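Local atomic coordinates of phytase (Citrobacter braakii, PDB entry 3ZHC), a protein that belongs to branch 2 of the histidine phosphatase superfamily, with a mixed central beta-sheet flanked by helices and a further, largely helical part. Residues B[186-191]-B[265-270]; B[190-195]-B[253-258]; B[77-82]-B[385-390]; B[402-407]-B[417-422]. The protein carries 2 engineered substitutions. All coordinates share one frame; numbering follows the deposited sequence.

Contact 1 (B[186-191]-B[265-270]); sequences RTLENV and RDLLSL
Leu267 drives its CD2 methyl against the helix backbone at Leu188: CD2 sits 3.5 Å from Leu188 CA and 3.8 Å from Leu188 CB. What brings it there is the first torsion, -68°, which sets CG opposite the carbonyl carbon and carries the isobutyl group over to helix 182-192, although its CB does not point that way. The two leucine side chains meet at about a right angle. Leu188 has CG opposite its backbone N (chi1 177°); its CD1 branch lies against Leu267 CD2, while its CD2 branch reaches Leu270 CD1 at 4.1 Å. Val191 CG2 closes the apolar patch from the next turn, 4.2 Å from Leu267 CD1. At the polar end, Thr187 OG1 lies 2.8 Å from Asp266 OD2, with Ser183 O as a second possible acceptor for the hydroxyl proton. Asp266 is held chiefly by cations: Lys262 meets OD2, and Lys117 of the second subunit meets OD1, so its negative charge is probably well stabilised in this buried place. On the flank of helix 182-192, Arg186 grips Glu189 side-on, NE 2.8 Å from OE1 and NH2 3.0 Å from OE2. The segment axes pass 9.0 Å apart at a crossing angle of -111°, a steep packing of two helices. Helix 231-247 covers the apolar patch, with Phe242 and Ser235 against Leu188 and Thr239 against Leu267, while Leu211 of helix 211-214 also borders Leu188.

Contact 2 (B[190-195]-B[253-258]); sequences NVLNFS and VAWGRI. With FMT (formic acid), chain P.
Arg257 NH1 donates to Val191 O at 3.0 Å, and the N-H...O angle of 172° makes this a nearly straight bond. The acceptor lies in the guanidinium plane, whereas the donor stands 32° from the plane of the carbonyl. An extended chain from CG to NE delivers the group to the helix end, where it is sandwiched: Trp255 CB lies 3.7 Å above one face of the Arg257 guanidinium, and Asn193 CB approaches the other, 3.9 Å from NH1. Beside the polar bond, Val191 CG1 presses on Ala254 CB at 3.6 Å, and Leu192 CD2 touches Trp255 CZ3 at 4.1 Å.

In the next shell, Asp57 forms a salt bridge with Arg257 NH2, while a water accepts from Asn193 ND2 and, weakly, from the same NH2. The indole is fixed by NE1 bonding to Gln58 O and by an edge-to-face stack with Trp59. Backbone shape sets the stage on both sides. Asn193, with positive phi, is the C-prime residue of a Schellman motif that ends helix 182-192, and Ala254, Trp255 and Gly256 all adopt left-handed helical angles, coiling the loop so that Trp255 and Arg257 both face the helix. Past the Schellman turn, formic acid O2 takes bonds from Ser195 N at 2.9 Å and Ser195 OG at 2.7 Å; Lys208 NZ is also hydrogen-bonded to the formic acid.

A cation bound to a carbonyl of the last helical turn is consistent with favourable electrostatics at the helix C-terminus, and Asp57 probably balances its charge.

Contact 3 (B[77-82]-B[385-390]); sequences VSELGQ and QPLSLE
Helix 71-90 clasps the loop between helix 378-382 and strand 394-398 through side chains from successive turns: Glu79 and Gln82 between them take both backbone polar groups of Leu387. Leu387 N donates to Glu79 OE1 at 2.8 Å, with an N-H...O angle of 173°; the nitrogen stands 42° out of the carboxylate plane, so the bond is straight at the donor but arrives from above the acceptor group. A bend at chi2 (-63°) folds the Glu79 carboxylate back to the loop, where OE1 also lies 3.4 Å from Pro386 CA. Gln82, by contrast, stays extended beyond CG and gives NE2 to Leu387 O at 2.9 Å, in the plane of that carbonyl. Between helix and loop the leucines pack side by side, Leu80 CD2 and Leu387 CD1 3.7 Å apart, and the same Leu387 methyl rests 3.6 Å from Glu79 O. Both backbone polar groups of this loop residue are thus held by helix side chains. Ala393 touches both leucines and Tyr83 flanks Leu387, whereas Val77 turns to helix 113-126.

Contact 4 (B[402-407]-B[417-422]); sequences ACEEKN and FSRLIK
The irregular chain 402-407 passes the middle of helix 414-424, coming nearest at Cys403 and Phe417, whose CA atoms are 6.3 Å apart, and no hydrogen bond joins the two segments. Contact rests on side chains. Leu420, with CG opposite its backbone N (chi1 -174°), spreads both methyls over the loop: CD1 meets Ala402 CB at 3.5 Å, tighter than usual for two carbons, and CD2 lies 4.2 Å from Cys403 SG. That sulfur is bonded to Cys412 in a disulfide, which ties the loop to the strand just ahead of the helix. Beside Leu420, Arg419 bends at chi3, which brings its guanidinium close to two acidic residues. Glu404 OE2 approaches at the edge, 3.7 Å from Arg419 NH2, a long salt bridge with carboxylate and guanidinium planes only 27° apart; Glu404 CG also lies at that edge. Glu405 OE2 stays 4.2 Å from Arg419 NH1, beyond a salt bridge, so its pull is probably a diffuse electrostatic one. The loop backbone has its own anchors, Glu405 N bonding to Ser416 OG and Glu405 pairing through the backbone with Ser413. Away from the loop, Phe417 packs on Ile296 and Leu300 of helix 282-301 and on Val369 of strand 366-375, and Ser418 and Lys422 both bind Asp297, setting helix 414-424 between the loop and helix 282-301.

How the contacts relate
Contacts 1 and 2 form one unit: their centres are 9 Å apart, they share Asn190 and Val191 of helix 182-192, and they are joined by a probable hydrogen bond from Phe194 N to Glu189 O, 2.8 Å, and by packing of Leu267 CD1 on Ile258 CD1, 3.4 Å. Contact 3 spans far more sequence and brackets both, yet lies about 30 Å from contact 1, centre to centre. Contact 4 comes last in the chain and sits across its centre from contact 2, about 46 Å between contact centres. The second subunit reaches contact 1 through Lys117 and contact 4 through Gln58, which bonds to Lys406. The formic acid of contact 2 probably came from the crystallisation liquor.

Contact 1 (B[186-191]-B[265-270])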
loop_
_atom_site.group_PDB
_atom_site.type_symbol
_atom_site.label_atom_id
_atom_site.label_comp_id
_atom_site.label_asym_id
_atom_site.label_seq_id
_atom_site.Cartn_x
_atom_site.Cartn_y
_atom_site.Cartn_z
ATOM N N ARG B 186 -4.278 11.321 13.011
ATOM C CA ARG B 186 -3.607 11.354 14.329
ATOM C C ARG B 186 -2.130 11.724 14.182
ATOM O O ARG B 186 -1.598 12.491 14.998
ATOM C CB ARG B 186 -3.710 10.001 15.089
ATOM C CG ARG B 186 -5.133 9.491 15.432
ATOM C CD ARG B 186 -5.948 10.491 16.273
ATOM N NE ARG B 186 -6.581 11.492 15.428
ATOM C CZ ARG B 186 -7.731 11.316 14.741
ATOM N NH1 ARG B 186 -8.415 10.165 14.790
ATOM N NH2 ARG B 186 -8.200 12.315 13.993
ATOM N N THR B 187 -1.475 11.184 13.148
ATOM C CA THR B 187 -0.048 11.477 12.893
ATOM C C THR B 187 0.136 12.950 12.509
ATOM O O THR B 187 1.028 13.625 13.046
ATOM C CB THR B 187 0.562 10.538 11.819
ATOM O OG1 THR B 187 0.373 9.178 12.218
ATOM C CG2 THR B 187 2.074 10.795 11.641
ATOM N N LEU B 188 -0.703 13.446 11.596
ATOM C CA LEU B 188 -0.656 14.874 11.207
ATOM C C LEU B 188 -0.864 15.783 12.441
ATOM O O LEU B 188 -0.120 16.735 12.641
ATOM C CB LEU B 188 -1.677 15.204 10.104
ATOM C CG LEU B 188 -1.778 16.681 9.662
ATOM C CD1 LEU B 188 -0.400 17.198 9.211
ATOM C CD2 LEU B 188 -2.790 16.838 8.573
ATOM N N GLU B 189 -1.875 15.458 13.242
ATOM C CA GLU B 189 -2.171 16.172 14.508
ATOM C C GLU B 189 -0.985 16.183 15.479
ATOM O O GLU B 189 -0.706 17.211 16.080
ATOM C CB GLU B 189 -3.389 15.567 15.171
ATOM C CG GLU B 189 -4.708 15.910 14.433
ATOM C CD GLU B 189 -5.840 14.944 14.737
ATOM O OE1 GLU B 189 -5.732 14.152 15.710
ATOM O OE2 GLU B 189 -6.852 14.963 13.999
ATOM N N ASN B 190 -0.302 15.030 15.614
ATOM C CA ASN B 190 0.901 14.931 16.457
ATOM C C ASN B 190 2.037 15.800 15.917
ATOM O O ASN B 190 2.733 16.466 16.683
ATOM C CB ASN B 190 1.371 13.476 16.580
ATOM C CG ASN B 190 2.555 13.317 17.527
ATOM O OD1 ASN B 190 2.443 13.550 18.725
ATOM N ND2 ASN B 190 3.705 12.913 16.977
ATOM N N VAL B 191 2.212 15.789 14.588
ATOM C CA VAL B 191 3.277 16.593 13.925
ATOM C C VAL B 191 3.021 18.117 14.104
ATOM O O VAL B 191 3.948 18.883 14.358
ATOM C CB VAL B 191 3.437 16.181 12.440
ATOM C CG1 VAL B 191 4.370 17.103 11.694
ATOM C CG2 VAL B 191 3.951 14.711 12.361
ATOM N N ARG B 265 4.644 8.321 5.169
ATOM C CA ARG B 265 3.556 7.771 4.359
ATOM C C ARG B 265 2.196 7.933 5.026
ATOM O O ARG B 265 1.211 8.081 4.313
ATOM C CB ARG B 265 3.843 6.315 3.948
ATOM C CG ARG B 265 5.023 6.243 2.921
ATOM C CD ARG B 265 5.049 4.940 2.169
ATOM N NE ARG B 265 6.072 4.910 1.131
ATOM C CZ ARG B 265 5.916 5.275 -0.154
ATOM N NH1 ARG B 265 4.738 5.737 -0.639
ATOM N NH2 ARG B 265 6.961 5.175 -0.974
ATOM N N ASP B 266 2.129 7.910 6.377
ATOM C CA ASP B 266 0.886 8.299 7.101
ATOM C C ASP B 266 0.454 9.671 6.677
ATOM O O ASP B 266 -0.713 9.898 6.378
ATOM C CB ASP B 266 1.086 8.374 8.634
ATOM C CG ASP B 266 1.048 7.040 9.322
ATOM O OD1 ASP B 266 0.874 5.987 8.664
ATOM O OD2 ASP B 266 1.192 7.051 10.582
ATOM N N LEU B 267 1.415 10.602 6.665
ATOM C CA LEU B 267 1.148 11.999 6.297
ATOM C C LEU B 267 0.736 12.126 4.838
ATOM O O LEU B 267 -0.333 12.620 4.534
ATOM C CB LEU B 267 2.383 12.874 6.582
ATOM C CG LEU B 267 2.716 13.050 8.072
ATOM C CD1 LEU B 267 4.114 13.628 8.258
ATOM C CD2 LEU B 267 1.673 13.911 8.747
ATOM N N LEU B 268 1.588 11.661 3.943
ATOM C CA LEU B 268 1.297 11.775 2.496
ATOM C C LEU B 268 0.123 10.883 1.983
ATOM O O LEU B 268 -0.336 11.102 0.882
ATOM C CB LEU B 268 2.598 11.657 1.683
ATOM C CG LEU B 268 3.276 13.075 1.739
ATOM C CD1 LEU B 268 4.739 13.037 1.942
ATOM C CD2 LEU B 268 2.857 13.916 0.480
ATOM N N SER B 269 -0.359 9.910 2.791
ATOM C CA SER B 269 -1.556 9.130 2.416
ATOM C C SER B 269 -2.776 10.054 2.295
ATOM O O SER B 269 -3.663 9.802 1.494
ATOM C CB SER B 269 -1.844 8.016 3.423
ATOM O OG SER B 269 -0.878 6.997 3.320
ATOM N N LEU B 270 -2.794 11.123 3.110
ATOM C CA LEU B 270 -3.879 12.104 3.092
ATOM C C LEU B 270 -3.871 12.901 1.790
ATOM O O LEU B 270 -4.915 13.057 1.152
ATOM C CB LEU B 270 -3.793 13.029 4.325
ATOM C CG LEU B 270 -3.958 12.286 5.678
ATOM C CD1 LEU B 270 -3.714 13.210 6.899
ATOM C CD2 LEU B 270 -5.335 11.625 5.749
#

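Contact 2 (B[190-195]-B[253-258])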
loop_
_atom_site.group_PDB
_atom_site.type_symbol
_atom_site.label_atom_id
_atom_site.label_comp_id
_atom_site.label_asym_id
_atom_site.label_seq_id
_atom_site.Cartn_x
_atom_site.Cartn_y
_atom_site.Cartn_z
ATOM N N ASN B 190 -0.302 15.030 15.614
ATOM C CA ASN B 190 0.901 14.931 16.457
ATOM C C ASN B 190 2.037 15.800 15.917
ATOM O O ASN B 190 2.733 16.466 16.683
ATOM C CB ASN B 190 1.371 13.476 16.580
ATOM C CG ASN B 190 2.555 13.317 17.527
ATOM O OD1 ASN B 190 2.443 13.550 18.725
ATOM N ND2 ASN B 190 3.705 12.913 16.977
ATOM N N VAL B 191 2.212 15.789 14.588
ATOM C CA VAL B 191 3.277 16.593 13.925
ATOM C C VAL B 191 3.021 18.117 14.104
ATOM O O VAL B 191 3.948 18.883 14.358
ATOM C CB VAL B 191 3.437 16.181 12.440
ATOM C CG1 VAL B 191 4.370 17.103 11.694
ATOM C CG2 VAL B 191 3.951 14.711 12.361
ATOM N N LEU B 192 1.766 18.524 13.978
ATOM C CA LEU B 192 1.363 19.906 14.190
ATOM C C LEU B 192 1.272 20.314 15.671
ATOM O O LEU B 192 1.198 21.495 15.965
ATOM C CB LEU B 192 -0.030 20.146 13.579
ATOM C CG LEU B 192 -0.259 20.059 12.080
ATOM C CD1 LEU B 192 -1.745 20.013 11.805
ATOM C CD2 LEU B 192 0.385 21.229 11.381
ATOM N N ASN B 193 1.273 19.326 16.590
ATOM C CA ASN B 193 0.922 19.529 18.019
ATOM C C ASN B 193 -0.418 20.265 18.054
ATOM O O ASN B 193 -0.561 21.301 18.680
ATOM C CB ASN B 193 2.036 20.246 18.815
ATOM C CG ASN B 193 1.885 20.070 20.354
ATOM O OD1 ASN B 193 1.233 19.108 20.834
ATOM N ND2 ASN B 193 2.495 21.003 21.135
ATOM N N PHE B 194 -1.387 19.674 17.336
ATOM C CA PHE B 194 -2.715 20.258 17.085
ATOM C C PHE B 194 -3.502 20.560 18.350
ATOM O O PHE B 194 -4.144 21.604 18.424
ATOM C CB PHE B 194 -3.526 19.322 16.139
ATOM C CG PHE B 194 -4.916 19.819 15.808
ATOM C CD1 PHE B 194 -5.097 20.997 15.076
ATOM C CD2 PHE B 194 -6.059 19.093 16.220
ATOM C CE1 PHE B 194 -6.389 21.465 14.754
ATOM C CE2 PHE B 194 -7.350 19.547 15.905
ATOM C CZ PHE B 194 -7.522 20.739 15.170
ATOM N N SER B 195 -3.433 19.643 19.330
ATOM C CA SER B 195 -4.122 19.790 20.638
ATOM C C SER B 195 -3.792 21.101 21.366
ATOM O O SER B 195 -4.616 21.625 22.107
ATOM C CB SER B 195 -3.778 18.608 21.566
ATOM O OG SER B 195 -4.267 17.390 21.046
ATOM N N VAL B 253 12.445 20.314 9.235
ATOM C CA VAL B 253 11.235 19.889 8.521
ATOM C C VAL B 253 10.198 19.490 9.536
ATOM O O VAL B 253 10.468 18.652 10.388
ATOM C CB VAL B 253 11.509 18.696 7.577
ATOM C CG1 VAL B 253 10.238 18.262 6.871
ATOM C CG2 VAL B 253 12.601 19.048 6.564
ATOM N N ALA B 254 9.009 20.100 9.446
ATOM C CA ALA B 254 7.888 19.788 10.330
ATOM C C ALA B 254 8.275 19.843 11.834
ATOM O O ALA B 254 7.861 18.989 12.634
ATOM C CB ALA B 254 7.289 18.416 9.949
ATOM N N TRP B 255 9.082 20.861 12.190
ATOM C CA TRP B 255 9.551 21.086 13.566
ATOM C C TRP B 255 10.310 19.853 14.155
ATOM O O TRP B 255 10.298 19.623 15.357
ATOM C CB TRP B 255 8.359 21.527 14.450
ATOM C CG TRP B 255 7.588 22.664 13.820
ATOM C CD1 TRP B 255 7.923 23.986 13.838
ATOM C CD2 TRP B 255 6.369 22.570 13.073
ATOM N NE1 TRP B 255 6.993 24.721 13.156
ATOM C CE2 TRP B 255 6.025 23.878 12.674
ATOM C CE3 TRP B 255 5.529 21.504 12.702
ATOM C CZ2 TRP B 255 4.866 24.158 11.912
ATOM C CZ3 TRP B 255 4.368 21.779 11.937
ATOM C CH2 TRP B 255 4.053 23.086 11.556
ATOM N N GLY B 256 10.969 19.094 13.257
ATOM C CA GLY B 256 11.702 17.872 13.585
ATOM C C GLY B 256 10.885 16.715 14.113
ATOM O O GLY B 256 11.443 15.829 14.747
ATOM N N ARG B 257 9.575 16.705 13.842
ATOM C CA ARG B 257 8.642 15.695 14.426
ATOM C C ARG B 257 8.257 14.497 13.535
ATOM O O ARG B 257 7.489 13.651 13.978
ATOM C CB ARG B 257 7.365 16.403 14.898
ATOM C CG ARG B 257 7.586 17.337 16.082
ATOM C CD ARG B 257 6.421 18.281 16.211
ATOM N NE ARG B 257 6.667 19.338 17.170
ATOM C CZ ARG B 257 5.989 20.497 17.236
ATOM N NH1 ARG B 257 4.980 20.790 16.385
ATOM N NH2 ARG B 257 6.324 21.386 18.171
ATOM N N ILE B 258 8.773 14.416 12.304
ATOM C CA ILE B 258 8.491 13.251 11.418
ATOM C C ILE B 258 9.611 12.210 11.660
ATOM O O ILE B 258 10.789 12.520 11.440
ATOM C CB ILE B 258 8.417 13.620 9.920
ATOM C CG1 ILE B 258 7.399 14.734 9.692
ATOM C CG2 ILE B 258 8.061 12.381 9.080
ATOM C CD1 ILE B 258 7.160 15.079 8.236
HETATM C C FMT P . -1.846 16.627 18.914
HETATM O O1 FMT P . -1.454 15.492 18.944
HETATM O O2 FMT P . -3.018 16.872 18.659
HETATM O O HOH W 1 4.640 22.736 19.791
#

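Contact 3 (B[77-82]-B[385-390])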
loop_
_atom_site.group_PDB
_atom_site.type_symbol
_atom_site.label_atom_id
_atom_site.label_comp_id
_atom_site.label_asym_id
_atom_site.label_seq_id
_atom_site.Cartn_x
_atom_site.Cartn_y
_atom_site.Cartn_z
ATOM N N VAL B 77 15.610 18.955 -11.050
ATOM C CA VAL B 77 15.067 18.615 -12.386
ATOM C C VAL B 77 16.235 18.443 -13.404
ATOM O O VAL B 77 16.163 17.573 -14.271
ATOM C CB VAL B 77 14.013 19.625 -12.893
ATOM C CG1 VAL B 77 13.583 19.293 -14.331
ATOM C CG2 VAL B 77 12.785 19.651 -11.963
ATOM N N SER B 78 17.295 19.265 -13.280
ATOM C CA SER B 78 18.477 19.149 -14.170
ATOM C C SER B 78 19.157 17.789 -13.981
ATOM O O SER B 78 19.682 17.234 -14.923
ATOM C CB SER B 78 19.474 20.305 -13.957
ATOM O OG SER B 78 20.078 20.253 -12.673
ATOM N N GLU B 79 19.134 17.261 -12.741
ATOM C CA GLU B 79 19.655 15.908 -12.470
ATOM C C GLU B 79 18.864 14.841 -13.233
ATOM O O GLU B 79 19.454 13.890 -13.736
ATOM C CB GLU B 79 19.648 15.573 -10.962
ATOM C CG GLU B 79 20.719 16.295 -10.149
ATOM C CD GLU B 79 22.137 15.927 -10.565
ATOM O OE1 GLU B 79 22.352 14.835 -11.144
ATOM O OE2 GLU B 79 23.035 16.735 -10.316
ATOM N N LEU B 80 17.533 14.998 -13.306
ATOM C CA LEU B 80 16.699 14.102 -14.122
ATOM C C LEU B 80 17.014 14.301 -15.611
ATOM O O LEU B 80 17.128 13.335 -16.339
ATOM C CB LEU B 80 15.194 14.293 -13.848
ATOM C CG LEU B 80 14.706 13.842 -12.470
ATOM C CD1 LEU B 80 13.264 14.192 -12.297
ATOM C CD2 LEU B 80 14.935 12.316 -12.248
ATOM N N GLY B 81 17.155 15.562 -16.038
ATOM C CA GLY B 81 17.535 15.894 -17.434
ATOM C C GLY B 81 18.851 15.240 -17.826
ATOM O O GLY B 81 18.978 14.693 -18.923
ATOM N N GLN B 82 19.813 15.301 -16.902
ATOM C CA GLN B 82 21.144 14.697 -17.048
ATOM C C GLN B 82 21.035 13.181 -17.146
ATOM O O GLN B 82 21.607 12.584 -18.059
ATOM C CB GLN B 82 22.052 15.153 -15.869
ATOM C CG GLN B 82 23.356 14.395 -15.643
ATOM C CD GLN B 82 24.184 15.045 -14.524
ATOM O OE1 GLN B 82 24.708 16.164 -14.698
ATOM N NE2 GLN B 82 24.308 14.343 -13.358
ATOM N N GLN B 385 21.311 14.113 -4.860
ATOM C CA GLN B 385 22.107 13.005 -5.320
ATOM C C GLN B 385 22.413 13.159 -6.815
ATOM O O GLN B 385 21.476 13.259 -7.612
ATOM C CB GLN B 385 21.366 11.672 -5.051
ATOM C CG GLN B 385 22.027 10.390 -5.642
ATOM C CD GLN B 385 23.425 10.161 -5.141
ATOM O OE1 GLN B 385 23.674 10.182 -3.934
ATOM N NE2 GLN B 385 24.356 9.933 -6.064
ATOM N N PRO B 386 23.733 13.194 -7.204
ATOM C CA PRO B 386 24.039 13.249 -8.648
ATOM C C PRO B 386 23.543 11.981 -9.360
ATOM O O PRO B 386 23.854 10.877 -8.915
ATOM C CB PRO B 386 25.574 13.361 -8.696
ATOM C CG PRO B 386 26.053 12.920 -7.338
ATOM C CD PRO B 386 24.962 13.246 -6.377
ATOM N N LEU B 387 22.770 12.152 -10.440
ATOM C CA LEU B 387 22.184 11.008 -11.176
ATOM C C LEU B 387 22.986 10.655 -12.435
ATOM O O LEU B 387 23.481 11.538 -13.135
ATOM C CB LEU B 387 20.719 11.286 -11.546
ATOM C CG LEU B 387 19.728 11.538 -10.400
ATOM C CD1 LEU B 387 18.337 11.863 -10.965
ATOM C CD2 LEU B 387 19.661 10.358 -9.461
ATOM N N SER B 388 23.095 9.351 -12.697
ATOM C CA SER B 388 23.824 8.806 -13.856
ATOM C C SER B 388 23.341 7.389 -14.139
ATOM O O SER B 388 22.433 6.919 -13.490
ATOM C CB SER B 388 25.323 8.787 -13.571
ATOM O OG SER B 388 25.643 7.799 -12.601
ATOM N N LEU B 389 23.951 6.709 -15.103
ATOM C CA LEU B 389 23.601 5.290 -15.380
ATOM C C LEU B 389 24.025 4.347 -14.223
ATOM O O LEU B 389 23.421 3.284 -14.033
ATOM C CB LEU B 389 24.201 4.839 -16.705
ATOM C CG LEU B 389 23.690 5.605 -17.938
ATOM C CD1 LEU B 389 24.483 5.219 -19.182
ATOM C CD2 LEU B 389 22.189 5.375 -18.154
ATOM N N GLU B 390 25.052 4.747 -13.462
ATOM C CA GLU B 390 25.521 3.981 -12.279
ATOM C C GLU B 390 24.666 4.252 -11.036
ATOM O O GLU B 390 24.356 3.328 -10.284
ATOM C CB GLU B 390 26.998 4.294 -11.978
ATOM C CG GLU B 390 27.999 3.728 -13.016
ATOM C CD GLU B 390 28.266 2.192 -12.854
ATOM O OE1 GLU B 390 27.451 1.487 -12.174
ATOM O OE2 GLU B 390 29.300 1.697 -13.413
#

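Contact 4 (B[402-407]-B[417-422])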
loop_
_atom_site.group_PDB
_atom_site.type_symbol
_atom_site.label_atom_id
_atom_site.label_comp_id
_atom_site.label_asym_id
_atom_site.label_seq_id
_atom_site.Cartn_x
_atom_site.Cartn_y
_atom_site.Cartn_z
ATOM N N ALA B 402 -5.620 -2.513 -19.699
ATOM C CA ALA B 402 -6.754 -2.427 -20.657
ATOM C C ALA B 402 -6.395 -2.656 -22.147
ATOM O O ALA B 402 -7.302 -2.913 -22.955
ATOM C CB ALA B 402 -7.469 -1.078 -20.505
ATOM N N CYS B 403 -5.097 -2.552 -22.507
ATOM C CA CYS B 403 -4.634 -2.786 -23.897
ATOM C C CYS B 403 -4.994 -4.172 -24.398
ATOM O O CYS B 403 -4.891 -5.150 -23.656
ATOM C CB CYS B 403 -3.111 -2.598 -24.022
ATOM S SG CYS B 403 -2.564 -0.907 -24.035
ATOM N N GLU B 404 -5.411 -4.246 -25.661
ATOM C CA GLU B 404 -5.804 -5.514 -26.289
ATOM C C GLU B 404 -4.589 -6.375 -26.596
ATOM O O GLU B 404 -4.506 -7.521 -26.154
ATOM C CB GLU B 404 -6.561 -5.262 -27.592
ATOM C CG GLU B 404 -7.875 -4.529 -27.449
ATOM C CD GLU B 404 -9.043 -5.438 -27.126
ATOM O OE1 GLU B 404 -8.929 -6.257 -26.179
ATOM O OE2 GLU B 404 -10.089 -5.325 -27.826
ATOM N N GLU B 405 -3.652 -5.798 -27.359
ATOM C CA GLU B 405 -2.455 -6.483 -27.823
ATOM C C GLU B 405 -1.264 -6.103 -26.940
ATOM O O GLU B 405 -0.937 -4.911 -26.823
ATOM C CB GLU B 405 -2.159 -6.092 -29.281
ATOM C CG GLU B 405 -3.370 -6.182 -30.274
ATOM C CD GLU B 405 -3.277 -5.145 -31.429
ATOM O OE1 GLU B 405 -2.255 -5.128 -32.165
ATOM O OE2 GLU B 405 -4.235 -4.338 -31.576
ATOM N N LYS B 406 -0.625 -7.113 -26.325
ATOM C CA LYS B 406 0.568 -6.930 -25.476
ATOM C C LYS B 406 1.791 -7.733 -25.974
ATOM O O LYS B 406 1.640 -8.767 -26.622
ATOM C CB LYS B 406 0.296 -7.362 -24.008
ATOM C CG LYS B 406 -0.143 -6.267 -23.005
ATOM C CD LYS B 406 -1.631 -5.955 -23.036
ATOM C CE LYS B 406 -2.100 -5.355 -21.681
ATOM N NZ LYS B 406 -2.169 -6.398 -20.549
ATOM N N ASN B 407 2.988 -7.224 -25.642
ATOM C CA ASN B 407 4.283 -7.918 -25.869
ATOM C C ASN B 407 4.535 -9.008 -24.866
ATOM O O ASN B 407 3.801 -9.151 -23.886
ATOM C CB ASN B 407 5.491 -6.911 -25.768
ATOM C CG ASN B 407 5.894 -6.325 -27.064
ATOM O OD1 ASN B 407 6.594 -5.321 -27.090
ATOM N ND2 ASN B 407 5.482 -6.937 -28.158
ATOM N N PHE B 417 -2.605 1.055 -27.786
ATOM C CA PHE B 417 -2.380 2.244 -26.965
ATOM C C PHE B 417 -3.270 3.386 -27.448
ATOM O O PHE B 417 -3.987 3.991 -26.649
ATOM C CB PHE B 417 -0.893 2.675 -26.976
ATOM C CG PHE B 417 -0.621 3.924 -26.176
ATOM C CD1 PHE B 417 -0.595 3.876 -24.776
ATOM C CD2 PHE B 417 -0.399 5.151 -26.813
ATOM C CE1 PHE B 417 -0.349 5.040 -24.010
ATOM C CE2 PHE B 417 -0.151 6.320 -26.060
ATOM C CZ PHE B 417 -0.127 6.258 -24.651
ATOM N N SER B 418 -3.221 3.660 -28.755
ATOM C CA SER B 418 -4.026 4.732 -29.366
ATOM C C SER B 418 -5.539 4.505 -29.197
ATOM O O SER B 418 -6.271 5.438 -28.919
ATOM C CB SER B 418 -3.687 4.882 -30.848
ATOM O OG SER B 418 -4.311 6.021 -31.395
ATOM N N ARG B 419 -5.987 3.259 -29.364
ATOM C CA ARG B 419 -7.424 2.921 -29.224
ATOM C C ARG B 419 -7.933 3.041 -27.777
ATOM O O ARG B 419 -9.093 3.358 -27.564
ATOM C CB ARG B 419 -7.740 1.531 -29.846
ATOM C CG ARG B 419 -7.870 1.610 -31.403
ATOM C CD ARG B 419 -8.147 0.232 -32.103
ATOM N NE ARG B 419 -9.094 -0.616 -31.340
ATOM C CZ ARG B 419 -8.763 -1.654 -30.538
ATOM N NH1 ARG B 419 -7.478 -2.046 -30.356
ATOM N NH2 ARG B 419 -9.738 -2.322 -29.910
ATOM N N LEU B 420 -7.057 2.790 -26.804
ATOM C CA LEU B 420 -7.383 3.005 -25.378
ATOM C C LEU B 420 -7.600 4.492 -25.102
ATOM O O LEU B 420 -8.484 4.856 -24.325
ATOM C CB LEU B 420 -6.275 2.461 -24.493
ATOM C CG LEU B 420 -6.466 2.451 -22.987
ATOM C CD1 LEU B 420 -7.736 1.710 -22.576
ATOM C CD2 LEU B 420 -5.254 1.813 -22.363
ATOM N N ILE B 421 -6.783 5.339 -25.752
ATOM C CA ILE B 421 -6.917 6.796 -25.671
ATOM C C ILE B 421 -8.247 7.263 -26.291
ATOM O O ILE B 421 -8.877 8.170 -25.763
ATOM C CB ILE B 421 -5.671 7.541 -26.302
ATOM C CG1 ILE B 421 -4.455 7.372 -25.384
ATOM C CG2 ILE B 421 -5.952 9.017 -26.544
ATOM C CD1 ILE B 421 -3.206 8.075 -25.851
ATOM N N LYS B 422 -8.667 6.639 -27.396
ATOM C CA LYS B 422 -9.982 6.951 -28.007
ATOM C C LYS B 422 -11.154 6.627 -27.078
ATOM O O LYS B 422 -12.123 7.388 -27.010
ATOM C CB LYS B 422 -10.206 6.181 -29.311
ATOM C CG LYS B 422 -9.230 6.443 -30.460
ATOM C CD LYS B 422 -9.045 7.918 -30.772
ATOM C CE LYS B 422 -7.723 8.438 -30.303
ATOM N NZ LYS B 422 -6.649 7.964 -31.225
#